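Local coordinates for beta-N-acetylglucosaminidase Nag2 (PDB 6EZS), which probably hydrolyses terminal non-reducing N-acetyl-D-hexosamine residues from N-acetyl-beta-D-hexosaminides, as a family 20 glycoside hydrolase, at residues 267-272 and 578-583. Numbering follows the deposited sequence.
Sequences GMMLDC and QTALWC. With NAG (2-acetamido-2-deoxy-beta-D-glucopyranose), chain C.
The first and last strands of the catalytic (beta/alpha)8 barrel, 265-271 and 574-581, close the barrel here through parallel pairing and end at the sugar-binding site. T579 N donates to G267 O, M269 N to T579 O (2.8 Å), L581 N to M269 O and D271 N to L581 O. The side chains of M269, Q578 and A580 face the barrel interior; those of M268, L270, T579 and L581 face outward, under helices 589-596 and 599-608. On that outer side M268 CE reaches L581 CB at 3.7 Å, and L270 CD1 meets L581 CD2. Inside, M269 bends at chi2 and chi3 (75°), which carries its thioether over one face of the W582 indole. M269 CE lies 3.6 Å from the centroid of the six-membered ring of W582 and almost on the ring normal, a CH-pi contact, while M269 SD sits farther toward the rim, 3.5 Å from W582 CH2, in a Met-aromatic contact. N-acetylglucosamine covers the opposite face of the indole, its O4 3.5 Å from W582 CE3, and Y530 and H300 meet the ring edge-to-face. Beyond the last strand pair, D271 OD2 accepts C583 N at 3.0 Å, on the anti side of the carboxylate and 34° out of its plane. The same oxygen forms a salt bridge with R274, which itself binds the sugar; E584, next after C583, binds it too. The tryptophan is thus sandwiched between methionine and sugar, giving the pyranose a flat apolar platform, while one buried carboxylate oxygen joins the C583 backbone to the sugar-binding arginine; the positive charge of R274 probably favours the ionised form of D271.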
# COMPACT_ATOMS: atom_id res chain seq x y z
N GLY A 267 5.12 10.38 1.82
CA GLY A 267 4.71 9.36 0.87
C GLY A 267 3.62 8.39 1.30
O GLY A 267 3.27 8.26 2.49
N MET A 268 3.11 7.69 0.30
CA MET A 268 2.13 6.63 0.49
C MET A 268 2.45 5.56 -0.51
O MET A 268 2.63 5.87 -1.69
CB MET A 268 0.70 7.14 0.27
CG MET A 268 -0.39 6.12 0.58
SD MET A 268 -0.93 5.22 -0.89
CE MET A 268 -1.84 3.86 -0.16
N MET A 269 2.54 4.32 -0.03
CA MET A 269 2.78 3.17 -0.89
C MET A 269 1.47 2.44 -1.10
O MET A 269 0.73 2.24 -0.14
CB MET A 269 3.78 2.22 -0.25
CG MET A 269 4.32 1.15 -1.19
SD MET A 269 4.49 -0.47 -0.42
CE MET A 269 2.76 -0.92 -0.41
N LEU A 270 1.20 2.05 -2.35
CA LEU A 270 0.04 1.21 -2.65
C LEU A 270 0.49 -0.08 -3.26
O LEU A 270 1.18 -0.06 -4.28
CB LEU A 270 -0.92 1.89 -3.61
CG LEU A 270 -2.19 1.08 -3.96
CD1 LEU A 270 -3.07 0.87 -2.73
CD2 LEU A 270 -2.95 1.83 -5.04
N ASP A 271 0.06 -1.17 -2.65
CA ASP A 271 0.23 -2.54 -3.16
C ASP A 271 -0.77 -2.86 -4.27
O ASP A 271 -1.94 -3.11 -3.98
CB ASP A 271 0.07 -3.53 -2.00
CG ASP A 271 0.21 -4.98 -2.43
OD1 ASP A 271 0.55 -5.25 -3.60
OD2 ASP A 271 -0.01 -5.87 -1.56
N CYS A 272 -0.30 -2.87 -5.52
CA CYS A 272 -1.10 -3.25 -6.70
C CYS A 272 -0.82 -4.67 -7.22
O CYS A 272 -1.45 -5.12 -8.18
CB CYS A 272 -0.86 -2.26 -7.83
SG CYS A 272 -1.46 -0.60 -7.48
N GLN A 578 6.63 7.59 5.45
CA GLN A 578 5.73 6.95 4.51
C GLN A 578 4.71 6.04 5.17
O GLN A 578 4.99 5.38 6.16
CB GLN A 578 6.51 6.18 3.46
CG GLN A 578 5.63 5.60 2.38
CD GLN A 578 6.42 5.17 1.19
OE1 GLN A 578 6.67 5.98 0.29
NE2 GLN A 578 6.84 3.89 1.17
N THR A 579 3.53 5.98 4.57
CA THR A 579 2.46 5.09 5.03
C THR A 579 2.15 4.13 3.88
O THR A 579 2.34 4.47 2.72
CB THR A 579 1.23 5.87 5.55
OG1 THR A 579 0.21 4.95 5.94
CG2 THR A 579 0.66 6.82 4.52
N ALA A 580 1.73 2.92 4.21
CA ALA A 580 1.59 1.88 3.18
C ALA A 580 0.31 1.09 3.32
O ALA A 580 -0.14 0.82 4.43
CB ALA A 580 2.78 0.93 3.18
N LEU A 581 -0.25 0.71 2.17
CA LEU A 581 -1.43 -0.15 2.10
C LEU A 581 -1.06 -1.45 1.41
O LEU A 581 -0.80 -1.47 0.23
CB LEU A 581 -2.58 0.53 1.36
CG LEU A 581 -3.93 -0.18 1.50
CD1 LEU A 581 -4.48 -0.13 2.93
CD2 LEU A 581 -4.95 0.43 0.54
N TRP A 582 -1.03 -2.52 2.18
CA TRP A 582 -0.80 -3.86 1.65
C TRP A 582 -2.17 -4.46 1.36
O TRP A 582 -3.11 -4.26 2.13
CB TRP A 582 0.01 -4.68 2.64
CG TRP A 582 1.30 -4.03 2.95
CD1 TRP A 582 1.61 -3.29 4.07
CD2 TRP A 582 2.47 -3.99 2.12
NE1 TRP A 582 2.91 -2.84 3.99
CE2 TRP A 582 3.45 -3.25 2.81
CE3 TRP A 582 2.78 -4.53 0.86
CZ2 TRP A 582 4.72 -3.03 2.28
CZ3 TRP A 582 4.04 -4.33 0.35
CH2 TRP A 582 4.99 -3.59 1.05
N CYS A 583 -2.30 -5.15 0.24
CA CYS A 583 -3.62 -5.42 -0.33
C CYS A 583 -4.02 -6.87 -0.40
O CYS A 583 -4.86 -7.22 -1.23
CB CYS A 583 -3.75 -4.74 -1.69
SG CYS A 583 -3.97 -2.97 -1.49
C1 NAG C . 4.95 -6.12 5.28
C2 NAG C . 5.52 -6.86 4.04
C3 NAG C . 4.48 -7.16 2.95
C4 NAG C . 3.18 -7.67 3.52
C5 NAG C . 2.80 -6.90 4.78
C6 NAG C . 1.56 -7.45 5.47
C7 NAG C . 7.81 -6.35 3.18
C8 NAG C . 8.59 -5.26 2.51
N2 NAG C . 6.55 -5.99 3.43
O1 NAG C . 5.90 -6.01 6.33
O3 NAG C . 4.99 -8.14 2.05
O4 NAG C . 2.20 -7.51 2.50
O5 NAG C . 3.91 -6.99 5.67
O6 NAG C . 1.08 -6.46 6.38
O7 NAG C . 8.29 -7.44 3.44